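Local coordinates for diol-dehydratase (Roseburia inulinivorans, PDB 5I2A), which probably dehydrates 1,2-propanediol by radical chemistry, as a coenzyme B12-independent diol dehydratase of the glycyl radical enzyme family, at residues A34-E39 with F57-K62; Q47-R52 with L521-F526; C529-C534 with G544-N549; V385-S390 with N412-I417. All coordinates share one frame; numbering follows the deposited sequence.

Contact 1: A34-E39 with F57-K62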
loop_
_atom_site.group_PDB
_atom_site.type_symbol
_atom_site.label_atom_id
_atom_site.label_comp_id
_atom_site.label_asym_id
_atom_site.label_seq_id
_atom_site.Cartn_x
_atom_site.Cartn_y
_atom_site.Cartn_z
ATOM N N ALA A 34 22.965 2.678 9.564
ATOM C CA ALA A 34 22.516 1.426 8.976
ATOM C C ALA A 34 22.247 0.410 10.076
ATOM O O ALA A 34 21.266 -0.322 10.027
ATOM C CB ALA A 34 23.540 0.901 7.989
ATOM N N GLU A 35 23.111 0.384 11.086
ATOM C CA GLU A 35 22.894 -0.506 12.221
ATOM C C GLU A 35 21.615 -0.149 12.977
ATOM O O GLU A 35 20.846 -1.023 13.358
ATOM C CB GLU A 35 24.090 -0.468 13.176
ATOM C CG GLU A 35 25.314 -1.137 12.582
ATOM C CD GLU A 35 26.495 -1.178 13.533
ATOM O OE1 GLU A 35 26.584 -0.319 14.424
ATOM O OE2 GLU A 35 27.327 -2.088 13.382
ATOM N N LEU A 36 21.387 1.138 13.191
ATOM C CA LEU A 36 20.244 1.557 13.977
ATOM C C LEU A 36 18.906 1.388 13.241
ATOM O O LEU A 36 17.912 1.020 13.860
ATOM C CB LEU A 36 20.418 3.004 14.434
ATOM C CG LEU A 36 21.550 3.203 15.459
ATOM C CD1 LEU A 36 21.862 4.683 15.634
ATOM C CD2 LEU A 36 21.205 2.552 16.801
ATOM N N ILE A 37 18.875 1.635 11.936
ATOM C CA ILE A 37 17.621 1.460 11.201
ATOM C C ILE A 37 17.279 -0.035 11.134
ATOM O O ILE A 37 16.120 -0.417 11.285
ATOM C CB ILE A 37 17.676 2.098 9.791
ATOM C CG1 ILE A 37 16.271 2.167 9.191
ATOM C CG2 ILE A 37 18.673 1.384 8.869
ATOM C CD1 ILE A 37 16.207 2.916 7.875
ATOM N N THR A 38 18.297 -0.872 10.965
ATOM C CA THR A 38 18.126 -2.319 10.960
ATOM C C THR A 38 17.628 -2.838 12.305
ATOM O O THR A 38 16.708 -3.631 12.375
ATOM C CB THR A 38 19.434 -3.011 10.598
ATOM O OG1 THR A 38 19.766 -2.679 9.250
ATOM C CG2 THR A 38 19.307 -4.521 10.710
ATOM N N GLU A 39 18.239 -2.358 13.373
ATOM C CA GLU A 39 17.826 -2.687 14.726
ATOM C C GLU A 39 16.355 -2.353 14.975
ATOM O O GLU A 39 15.608 -3.152 15.535
ATOM C CB GLU A 39 18.700 -1.925 15.707
ATOM C CG GLU A 39 18.789 -2.489 17.079
ATOM C CD GLU A 39 20.048 -2.001 17.766
ATOM O OE1 GLU A 39 20.059 -0.856 18.258
ATOM O OE2 GLU A 39 21.040 -2.757 17.777
ATOM N N PHE A 57 13.296 6.352 12.798
ATOM C CA PHE A 57 13.791 7.727 12.913
ATOM C C PHE A 57 14.025 8.028 14.389
ATOM O O PHE A 57 15.055 8.565 14.769
ATOM C CB PHE A 57 12.789 8.704 12.290
ATOM C CG PHE A 57 13.252 10.147 12.211
ATOM C CD1 PHE A 57 14.449 10.492 11.605
ATOM C CD2 PHE A 57 12.430 11.169 12.680
ATOM C CE1 PHE A 57 14.837 11.825 11.495
ATOM C CE2 PHE A 57 12.802 12.502 12.564
ATOM C CZ PHE A 57 14.007 12.828 11.968
ATOM N N GLU A 58 13.068 7.640 15.222
ATOM C CA GLU A 58 13.216 7.791 16.660
ATOM C C GLU A 58 14.449 7.044 17.183
ATOM O O GLU A 58 15.241 7.603 17.931
ATOM C CB GLU A 58 11.958 7.309 17.368
ATOM C CG GLU A 58 12.073 7.151 18.882
ATOM C CD GLU A 58 10.803 6.541 19.462
ATOM O OE1 GLU A 58 10.543 5.364 19.180
ATOM O OE2 GLU A 58 10.052 7.241 20.158
ATOM N N HIS A 59 14.618 5.796 16.763
ATOM C CA HIS A 59 15.715 4.981 17.259
ATOM C C HIS A 59 17.061 5.523 16.786
ATOM O O HIS A 59 18.040 5.487 17.524
ATOM C CB HIS A 59 15.555 3.537 16.813
ATOM C CG HIS A 59 16.453 2.580 17.532
ATOM N ND1 HIS A 59 16.383 2.373 18.891
ATOM C CD2 HIS A 59 17.416 1.748 17.073
ATOM C CE1 HIS A 59 17.277 1.466 19.242
ATOM N NE2 HIS A 59 17.911 1.068 18.156
ATOM N N ILE A 60 17.104 6.010 15.550
ATOM C CA ILE A 60 18.316 6.598 15.012
ATOM C C ILE A 60 18.680 7.867 15.801
ATOM O O ILE A 60 19.810 8.017 16.224
ATOM C CB ILE A 60 18.179 6.924 13.504
ATOM C CG1 ILE A 60 18.077 5.646 12.681
ATOM C CG2 ILE A 60 19.361 7.741 13.021
ATOM C CD1 ILE A 60 17.399 5.829 11.351
ATOM N N LEU A 61 17.725 8.760 16.031
ATOM C CA LEU A 61 18.062 10.024 16.661
ATOM C C LEU A 61 18.400 9.841 18.148
ATOM O O LEU A 61 19.155 10.624 18.709
ATOM C CB LEU A 61 16.933 11.044 16.489
ATOM C CG LEU A 61 16.690 11.561 15.062
ATOM C CD1 LEU A 61 15.668 12.687 15.068
ATOM C CD2 LEU A 61 17.976 12.013 14.382
ATOM N N LYS A 62 17.858 8.802 18.778
ATOM C CA LYS A 62 18.171 8.534 20.179
ATOM C C LYS A 62 19.602 8.039 20.339
ATOM O O LYS A 62 20.248 8.348 21.324
ATOM C CB LYS A 62 17.204 7.509 20.780
ATOM C CG LYS A 62 15.942 8.123 21.351
ATOM C CD LYS A 62 14.840 7.088 21.601
ATOM C CE LYS A 62 15.266 6.005 22.588
ATOM N NZ LYS A 62 14.275 4.878 22.633
#
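The imidazole of His59 meets the helix segment 34-39 with its edge: Leu36 O and Glu39 OE1 both lie at the rim, close to the ring plane. NE2 gives its hydrogen to Glu39 OE1 in a bond of 2.9 Å that is almost straight, at 174°. On the acceptor side the oxygen uses its anti lone pair, the one turned from OE2, and the carboxylate plane stands 68° from that of the ring. The neighbouring ring carbon CD2 of His59 rests 3.3 Å from Leu36 O, so the same edge spans a backbone carbonyl and an acid one turn apart. With CG anti to the backbone N, His59 reaches across the groove between the helices. The Leu36 side chain crosses that of His59 at about a right angle, Leu36 CD2 lying 3.9 Å from His59 NE2.

Deeper in the interface the contact turns apolar. Ile60 sends CG1 to within 3.9 Å of Leu36 CB, and its terminal CD1 lies 4.1 Å from Ile37 CB. Ile60 also packs on Ile278 of helix 262-279, whereas the histidine-glutamate pair sits toward the more exposed margin.

The axes of these short segments approach to 8.5 Å at 139° between their directions. Helices 32-43 and 49-63 thus form an antiparallel helical hairpin, with an apolar seam inside and a histidine-carboxylate hydrogen bond along its outer border.

Contact 2: Q47-R52 with L521-F526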
loop_
_atom_site.group_PDB
_atom_site.type_symbol
_atom_site.label_atom_id
_atom_site.label_comp_id
_atom_site.label_asym_id
_atom_site.label_seq_id
_atom_site.Cartn_x
_atom_site.Cartn_y
_atom_site.Cartn_z
ATOM N N GLN A 47 4.137 -4.162 11.891
ATOM C CA GLN A 47 3.469 -2.880 12.071
ATOM C C GLN A 47 3.354 -2.120 10.742
ATOM O O GLN A 47 4.054 -2.446 9.791
ATOM C CB GLN A 47 4.219 -2.047 13.103
ATOM C CG GLN A 47 4.114 -2.595 14.522
ATOM C CD GLN A 47 4.905 -1.758 15.514
ATOM O OE1 GLN A 47 4.748 -0.538 15.572
ATOM N NE2 GLN A 47 5.769 -2.407 16.285
ATOM N N PRO A 48 2.462 -1.116 10.670
ATOM C CA PRO A 48 2.342 -0.380 9.407
ATOM C C PRO A 48 3.651 0.317 9.053
ATOM O O PRO A 48 4.362 0.775 9.953
ATOM C CB PRO A 48 1.242 0.650 9.694
ATOM C CG PRO A 48 0.521 0.129 10.894
ATOM C CD PRO A 48 1.554 -0.576 11.698
ATOM N N VAL A 49 3.941 0.393 7.761
ATOM C CA VAL A 49 5.187 0.958 7.262
ATOM C C VAL A 49 5.510 2.327 7.866
ATOM O O VAL A 49 6.620 2.557 8.327
ATOM C CB VAL A 49 5.158 1.115 5.728
ATOM C CG1 VAL A 49 6.502 1.613 5.245
ATOM C CG2 VAL A 49 4.818 -0.208 5.057
ATOM N N VAL A 50 4.541 3.231 7.865
ATOM C CA VAL A 50 4.847 4.585 8.267
ATOM C C VAL A 50 5.180 4.638 9.767
ATOM O O VAL A 50 5.983 5.463 10.195
ATOM C CB VAL A 50 3.700 5.565 7.908
ATOM C CG1 VAL A 50 2.467 5.355 8.789
ATOM C CG2 VAL A 50 4.194 6.994 8.014
ATOM N N MET A 51 4.581 3.746 10.555
ATOM C CA MET A 51 4.896 3.664 11.980
ATOM C C MET A 51 6.308 3.107 12.151
ATOM O O MET A 51 7.074 3.567 13.001
ATOM C CB MET A 51 3.878 2.796 12.730
ATOM C CG MET A 51 4.194 2.621 14.219
ATOM S SD MET A 51 4.359 4.179 15.126
ATOM C CE MET A 51 2.724 4.890 14.899
ATOM N N ARG A 52 6.665 2.139 11.320
ATOM C CA ARG A 52 8.014 1.596 11.375
ATOM C C ARG A 52 9.053 2.670 11.030
ATOM O O ARG A 52 10.123 2.698 11.643
ATOM C CB ARG A 52 8.156 0.394 10.446
ATOM C CG ARG A 52 7.194 -0.762 10.799
ATOM C CD ARG A 52 7.434 -1.972 9.911
ATOM N NE ARG A 52 8.667 -2.676 10.246
ATOM C CZ ARG A 52 9.257 -3.562 9.450
ATOM N NH1 ARG A 52 8.743 -3.837 8.259
ATOM N NH2 ARG A 52 10.368 -4.171 9.836
ATOM N N LEU A 521 7.054 1.995 0.513
ATOM C CA LEU A 521 8.064 1.544 1.453
ATOM C C LEU A 521 8.745 2.670 2.239
ATOM O O LEU A 521 9.305 2.422 3.294
ATOM C CB LEU A 521 9.122 0.713 0.711
ATOM C CG LEU A 521 8.640 -0.622 0.123
ATOM C CD1 LEU A 521 9.775 -1.347 -0.614
ATOM C CD2 LEU A 521 8.058 -1.523 1.227
ATOM N N ALA A 522 8.696 3.903 1.744
ATOM C CA ALA A 522 9.411 4.973 2.433
ATOM C C ALA A 522 8.637 6.293 2.612
ATOM O O ALA A 522 9.134 7.345 2.222
ATOM C CB ALA A 522 10.747 5.249 1.698
ATOM N N PRO A 523 7.433 6.240 3.222
ATOM C CA PRO A 523 6.773 7.487 3.619
ATOM C C PRO A 523 7.572 8.147 4.741
ATOM O O PRO A 523 8.160 7.446 5.555
ATOM C CB PRO A 523 5.402 7.027 4.105
ATOM C CG PRO A 523 5.672 5.651 4.680
ATOM C CD PRO A 523 6.742 5.053 3.767
ATOM N N LEU A 524 7.613 9.472 4.765
ATOM C CA LEU A 524 8.446 10.186 5.722
ATOM C C LEU A 524 7.598 11.083 6.588
ATOM O O LEU A 524 7.192 12.154 6.167
ATOM C CB LEU A 524 9.507 11.005 4.995
ATOM C CG LEU A 524 10.378 10.250 3.999
ATOM C CD1 LEU A 524 11.342 11.212 3.308
ATOM C CD2 LEU A 524 11.141 9.124 4.709
ATOM N N PRO A 525 7.307 10.639 7.809
ATOM C CA PRO A 525 6.433 11.462 8.646
ATOM C C PRO A 525 7.051 12.793 9.052
ATOM O O PRO A 525 6.292 13.746 9.160
ATOM C CB PRO A 525 6.169 10.579 9.873
ATOM C CG PRO A 525 7.120 9.443 9.765
ATOM C CD PRO A 525 7.505 9.288 8.346
ATOM N N PHE A 526 8.365 12.889 9.248
ATOM C CA PHE A 526 8.879 14.180 9.712
ATOM C C PHE A 526 8.915 15.226 8.592
ATOM O O PHE A 526 8.409 16.340 8.764
ATOM C CB PHE A 526 10.271 14.083 10.367
ATOM C CG PHE A 526 10.662 15.368 11.045
ATOM C CD1 PHE A 526 9.923 15.828 12.136
ATOM C CD2 PHE A 526 11.694 16.160 10.552
ATOM C CE1 PHE A 526 10.225 17.041 12.753
ATOM C CE2 PHE A 526 12.016 17.373 11.168
ATOM C CZ PHE A 526 11.274 17.816 12.267
#
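The first turn of the helix that starts at Val49 lies against the loop leading from Leu521 to Pro525, with Val50 CA 5.8 Å from Pro523 CA and Val49 CA 6.5 Å from Leu521 CA. Two consecutive valines on one side and two alternate prolines on the other make the contact, which is largely apolar packing.

Val49 works through a single branch. Its CG1, anti to the backbone N (chi1 -176°), reaches over to the carbonyl oxygen Leu521 O at 3.5 Å and to Pro523 CD at 3.8 Å, meeting the proline ring at about a right angle. Val50 spans both pyrrolidines. Its CB is 3.8 Å from Pro523 CG, while its CG2 methyl also touches that carbon and continues to Pro525 CD at 4.0 Å. Val50 and Pro525 run past each other in opposite directions, so the branched side chain lies alongside the second ring. Pro523 and Pro525 both point toward the valines, while Leu524 between them points away.

Leu521 ends the long helix 489-521, and Leu524 is the N-cap residue of helix 525-529. The start of helix 49-63 therefore packs against the connection between those helices. Helix 200-233 borders the same region, with Ser213 against Pro525 and Ser209 against Met51, and Tyr140 of the second subunit packs on Pro48.

Contact 3: C529-C534 with G544-N549; sequences CLVDDC and GGAIYN
Two backbone hydrogen bonds join the loops around Asp532, Asp533, Gly545 and Ile547. Ile547 N donates to Asp532 O over 3.0 Å, and Asp533 N donates to Gly545 O over 2.8 Å. One peptide, the cis link between Asp532 and Asp533, thus accepts through its C=O and donates through its N-H on the same side, toward the facing loop. Asp532 O also receives a CA-H...O contact from Ala546 CA at 3.3 Å, so two neighbouring groups of the facing loop converge on this carbonyl.

Side chains close around this pairing. Ile547 keeps CG1 beside its backbone N (chi1 -65°), which carries CD1 along the Asp532-Asp533 link, 3.7 Å from Asp532 CB and 3.8 Å from Asp533 OD2. Ala546 CB meets Val531 CG1 at 4.0 Å. Cys534 SG lies 3.7 Å from Gly545 C, close against the glycine backbone.

A second shell supports the loops. Asn549 folds its side chain back so that ND2 donates to Ala546 O at 2.9 Å, approaching from above the carbonyl plane and linking the start of strand 548-556 back to the residues before it. The carboxylate of Asp532 points away from this contact and is held through OD1 by Gln170, while Arg537 bonds to Gly544 O.

The contact thus links the loop between helices 525-529 and 534-537 to the approach to strand 548-556. Strand 447-448 runs beside the latter in the mixed sheet, and helices 171-190 and 200-233 pack against the loop from Leu530 to Cys534.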
loop_
_atom_site.group_PDB
_atom_site.type_symbol
_atom_site.label_atom_id
_atom_site.label_comp_id
_atom_site.label_asym_id
_atom_site.label_seq_id
_atom_site.Cartn_x
_atom_site.Cartn_y
_atom_site.Cartn_z
ATOM N N CYS A 529 5.266 16.376 7.834
ATOM C CA CYS A 529 4.504 17.198 8.763
ATOM C C CYS A 529 4.818 18.674 8.551
ATOM O O CYS A 529 4.046 19.533 8.952
ATOM C CB CYS A 529 4.764 16.800 10.225
ATOM S SG CYS A 529 6.342 17.305 10.982
ATOM N N LEU A 530 5.935 18.958 7.887
ATOM C CA LEU A 530 6.304 20.340 7.594
ATOM C C LEU A 530 5.922 20.768 6.160
ATOM O O LEU A 530 6.414 21.774 5.645
ATOM C CB LEU A 530 7.801 20.526 7.835
ATOM C CG LEU A 530 8.290 20.132 9.228
ATOM C CD1 LEU A 530 9.785 20.359 9.345
ATOM C CD2 LEU A 530 7.509 20.927 10.288
ATOM N N VAL A 531 5.039 19.998 5.520
ATOM C CA VAL A 531 4.560 20.324 4.179
ATOM C C VAL A 531 3.027 20.223 4.116
ATOM O O VAL A 531 2.484 19.159 4.396
ATOM C CB VAL A 531 5.166 19.366 3.111
ATOM C CG1 VAL A 531 4.552 19.632 1.731
ATOM C CG2 VAL A 531 6.686 19.453 3.060
ATOM N N ASP A 532 2.335 21.307 3.750
ATOM C CA ASP A 532 0.886 21.239 3.522
ATOM C C ASP A 532 0.606 20.341 2.315
ATOM O O ASP A 532 1.315 20.438 1.318
ATOM C CB ASP A 532 0.279 22.613 3.247
ATOM C CG ASP A 532 0.465 23.595 4.386
ATOM O OD1 ASP A 532 0.710 23.183 5.534
ATOM O OD2 ASP A 532 0.345 24.794 4.107
ATOM N N ASP A 533 -0.436 19.514 2.354
ATOM C CA ASP A 533 -1.439 19.438 3.416
ATOM C C ASP A 533 -1.434 18.070 4.087
ATOM O O ASP A 533 -2.495 17.465 4.287
ATOM C CB ASP A 533 -2.839 19.680 2.843
ATOM C CG ASP A 533 -3.430 21.015 3.252
ATOM O OD1 ASP A 533 -3.060 21.539 4.324
ATOM O OD2 ASP A 533 -4.269 21.533 2.493
ATOM N N CYS A 534 -0.248 17.564 4.397
ATOM C CA CYS A 534 -0.125 16.179 4.828
ATOM C C CYS A 534 -0.919 15.876 6.104
ATOM O O CYS A 534 -1.624 14.874 6.177
ATOM C CB CYS A 534 1.350 15.838 5.000
ATOM S SG CYS A 534 2.245 15.944 3.425
ATOM N N GLY A 544 0.924 11.635 -1.717
ATOM C CA GLY A 544 -0.030 12.584 -2.271
ATOM C C GLY A 544 -0.543 13.632 -1.285
ATOM O O GLY A 544 -1.408 14.432 -1.624
ATOM N N GLY A 545 -0.007 13.643 -0.071
ATOM C CA GLY A 545 -0.384 14.640 0.918
ATOM C C GLY A 545 -0.099 16.110 0.595
ATOM O O GLY A 545 -0.799 16.999 1.098
ATOM N N ALA A 546 0.920 16.377 -0.219
ATOM C CA ALA A 546 1.274 17.758 -0.575
ATOM C C ALA A 546 0.203 18.389 -1.439
ATOM O O ALA A 546 -0.448 17.710 -2.235
ATOM C CB ALA A 546 2.621 17.823 -1.316
ATOM N N ILE A 547 0.049 19.697 -1.310
ATOM C CA ILE A 547 -0.868 20.424 -2.172
ATOM C C ILE A 547 -0.406 20.359 -3.623
ATOM O O ILE A 547 -1.187 20.077 -4.508
ATOM C CB ILE A 547 -1.007 21.883 -1.733
ATOM C CG1 ILE A 547 -1.666 21.933 -0.351
ATOM C CG2 ILE A 547 -1.817 22.686 -2.769
ATOM C CD1 ILE A 547 -1.752 23.337 0.212
ATOM N N TYR A 548 0.877 20.596 -3.860
ATOM C CA TYR A 548 1.394 20.595 -5.224
ATOM C C TYR A 548 2.295 19.390 -5.419
ATOM O O TYR A 548 3.166 19.111 -4.594
ATOM C CB TYR A 548 2.145 21.904 -5.526
ATOM C CG TYR A 548 1.227 23.092 -5.440
ATOM C CD1 TYR A 548 0.212 23.259 -6.369
ATOM C CD2 TYR A 548 1.344 24.025 -4.420
ATOM C CE1 TYR A 548 -0.659 24.317 -6.297
ATOM C CE2 TYR A 548 0.461 25.109 -4.339
ATOM C CZ TYR A 548 -0.538 25.240 -5.284
ATOM O OH TYR A 548 -1.433 26.284 -5.235
ATOM N N ASN A 549 2.070 18.682 -6.516
ATOM C CA ASN A 549 2.809 17.476 -6.821
ATOM C C ASN A 549 3.312 17.498 -8.242
ATOM O O ASN A 549 2.528 17.698 -9.178
ATOM C CB ASN A 549 1.930 16.248 -6.593
ATOM C CG ASN A 549 1.616 16.047 -5.143
ATOM O OD1 ASN A 549 2.460 15.580 -4.394
ATOM N ND2 ASN A 549 0.424 16.443 -4.726
#

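Contact 4: V385-S390 with N412-I417; sequences VWHGSS and NDEVII
Hydrogen bonds to one carboxylate oxygen tie His387 to Glu414. Glu414 OE2 accepts from His387 ND1 at 2.9 Å and from His387 N at 3.3 Å. The backbone N-H arrives on the syn side, 16° out of the carboxylate plane, whereas the ring nitrogen comes from above that plane. The Glu414 chain bends at chi2 (93°) to bring its carboxylate back to the histidine, and the double grip fixes the ring with respect to its own backbone. A separate backbone bond runs from Asp413 N to Val385 O at 3.0 Å.

Trp386 and Asp413 pack against each other. Trp386 CB sits 3.6 Å from both Asp413 CB and Asp413 OD2, and the acid and indole planes are only 27° apart. The carboxylate of Asp413 is held by Arg384, Gln352 and Tyr433, while the indole NE1 is bonded to Asp358.

Capping and turn bonds shape the two backbones. Asn412 OD1 caps the following helix by accepting from Glu414 N at 3.1 Å, while its ND2 bonds to Gly785 O, and Ser389 OG accepts from Trp386 N across the type I turn. That turn lays Gly388 N 3.3 Å above the centre of the Trp386 indole.

Val385 and Asn412 form a parallel bridge at the ends of strands 380-385 and 409-412, neighbours in the five-stranded mixed sheet. From there one chain turns toward helix 391-402 and the other enters helix 413-422, while helix 766-781 packs on Val385.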
loop_
_atom_site.group_PDB
_atom_site.type_symbol
_atom_site.label_atom_id
_atom_site.label_comp_id
_atom_site.label_asym_id
_atom_site.label_seq_id
_atom_site.Cartn_x
_atom_site.Cartn_y
_atom_site.Cartn_z
ATOM N N VAL A 385 15.903 38.074 -8.930
ATOM C CA VAL A 385 15.936 39.354 -9.618
ATOM C C VAL A 385 14.530 39.718 -10.115
ATOM O O VAL A 385 13.847 38.884 -10.717
ATOM C CB VAL A 385 16.905 39.319 -10.825
ATOM C CG1 VAL A 385 16.924 40.664 -11.566
ATOM C CG2 VAL A 385 18.296 38.927 -10.379
ATOM N N TRP A 386 14.093 40.943 -9.840
ATOM C CA TRP A 386 12.844 41.456 -10.410
ATOM C C TRP A 386 13.005 42.938 -10.743
ATOM O O TRP A 386 14.017 43.542 -10.396
ATOM C CB TRP A 386 11.657 41.207 -9.464
ATOM C CG TRP A 386 11.580 42.102 -8.271
ATOM C CD1 TRP A 386 12.451 42.158 -7.224
ATOM C CD2 TRP A 386 10.545 43.043 -7.982
ATOM N NE1 TRP A 386 12.032 43.090 -6.311
ATOM C CE2 TRP A 386 10.861 43.647 -6.751
ATOM C CE3 TRP A 386 9.379 43.436 -8.650
ATOM C CZ2 TRP A 386 10.058 44.631 -6.169
ATOM C CZ3 TRP A 386 8.579 44.420 -8.074
ATOM C CH2 TRP A 386 8.924 45.002 -6.845
ATOM N N HIS A 387 12.028 43.519 -11.431
ATOM C CA HIS A 387 12.174 44.886 -11.920
ATOM C C HIS A 387 12.415 45.880 -10.787
ATOM O O HIS A 387 13.109 46.864 -10.969
ATOM C CB HIS A 387 10.954 45.297 -12.758
ATOM C CG HIS A 387 9.691 45.496 -11.969
ATOM N ND1 HIS A 387 8.688 44.550 -11.912
ATOM C CD2 HIS A 387 9.251 46.555 -11.244
ATOM C CE1 HIS A 387 7.692 45.011 -11.174
ATOM N NE2 HIS A 387 8.010 46.224 -10.755
ATOM N N GLY A 388 11.895 45.586 -9.601
ATOM C CA GLY A 388 12.125 46.441 -8.449
ATOM C C GLY A 388 13.236 46.003 -7.507
ATOM O O GLY A 388 13.309 46.489 -6.386
ATOM N N SER A 389 14.108 45.096 -7.946
ATOM C CA SER A 389 15.243 44.682 -7.111
ATOM C C SER A 389 16.061 45.881 -6.635
ATOM O O SER A 389 16.334 46.784 -7.405
ATOM C CB SER A 389 16.179 43.727 -7.870
ATOM O OG SER A 389 15.627 42.436 -8.007
ATOM N N SER A 390 16.439 45.875 -5.364
ATOM C CA SER A 390 17.418 46.817 -4.838
ATOM C C SER A 390 18.709 46.795 -5.657
ATOM O O SER A 390 19.333 45.747 -5.827
ATOM C CB SER A 390 17.711 46.494 -3.379
ATOM O OG SER A 390 18.988 46.947 -3.000
ATOM N N ASN A 412 14.971 34.813 -12.571
ATOM C CA ASN A 412 14.074 35.848 -13.065
ATOM C C ASN A 412 12.627 35.701 -12.558
ATOM O O ASN A 412 11.830 34.947 -13.124
ATOM C CB ASN A 412 14.124 35.841 -14.598
ATOM C CG ASN A 412 13.304 36.958 -15.227
ATOM O OD1 ASN A 412 12.825 37.851 -14.542
ATOM N ND2 ASN A 412 13.148 36.904 -16.544
ATOM N N ASP A 413 12.303 36.428 -11.496
ATOM C CA ASP A 413 10.922 36.538 -10.992
ATOM C C ASP A 413 9.872 36.670 -12.087
ATOM O O ASP A 413 8.825 36.019 -12.040
ATOM C CB ASP A 413 10.772 37.753 -10.069
ATOM C CG ASP A 413 11.176 37.468 -8.637
ATOM O OD1 ASP A 413 11.959 36.532 -8.411
ATOM O OD2 ASP A 413 10.708 38.189 -7.729
ATOM N N GLU A 414 10.151 37.521 -13.072
ATOM C CA GLU A 414 9.130 37.898 -14.046
ATOM C C GLU A 414 8.723 36.752 -14.963
ATOM O O GLU A 414 7.648 36.774 -15.553
ATOM C CB GLU A 414 9.599 39.088 -14.880
ATOM C CG GLU A 414 9.028 40.410 -14.377
ATOM C CD GLU A 414 9.950 41.091 -13.394
ATOM O OE1 GLU A 414 11.171 40.901 -13.529
ATOM O OE2 GLU A 414 9.475 41.804 -12.489
ATOM N N VAL A 415 9.585 35.750 -15.073
ATOM C CA VAL A 415 9.268 34.537 -15.820
ATOM C C VAL A 415 8.818 33.414 -14.891
ATOM O O VAL A 415 7.903 32.667 -15.207
ATOM C CB VAL A 415 10.493 34.059 -16.650
ATOM C CG1 VAL A 415 10.295 32.645 -17.167
ATOM C CG2 VAL A 415 10.735 35.020 -17.792
ATOM N N ILE A 416 9.473 33.291 -13.742
ATOM C CA ILE A 416 9.217 32.168 -12.851
ATOM C C ILE A 416 7.837 32.263 -12.200
ATOM O O ILE A 416 7.118 31.285 -12.140
ATOM C CB ILE A 416 10.311 32.063 -11.783
ATOM C CG1 ILE A 416 11.624 31.595 -12.441
ATOM C CG2 ILE A 416 9.883 31.140 -10.637
ATOM C CD1 ILE A 416 12.827 31.627 -11.521
ATOM N N ILE A 417 7.458 33.458 -11.761
ATOM C CA ILE A 417 6.183 33.648 -11.084
ATOM C C ILE A 417 4.990 33.291 -11.993
ATOM O O ILE A 417 4.141 32.509 -11.589
ATOM C CB ILE A 417 6.082 35.103 -10.515
ATOM C CG1 ILE A 417 6.983 35.208 -9.278
ATOM C CG2 ILE A 417 4.641 35.478 -10.190
ATOM C CD1 ILE A 417 7.223 36.598 -8.803
#

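In the fold
All four contacts lie in the pyruvate formate lyase-like part of the chain. Contacts 1 and 2 share helix 49-63: contact 1 joins it to the preceding helix, contact 2 to a chain region over 450 residues later. Their centres are 13 Å apart, and they touch where Phe57 CE2 meets Phe526 CB at 3.7 Å. Contact 3 follows shortly after contact 2 in sequence, its centre 16 Å away. Contact 4 lies where strands 380-385 and 409-412 end, in a different mixed sheet from strand 548-556; nested within the loop closed by contact 2, it is about 40 Å from it between centres. Contacts 1 and 2 thus tie the amino-terminal helices to residues 521-526, and contact 3 carries that region on to strand 548-556.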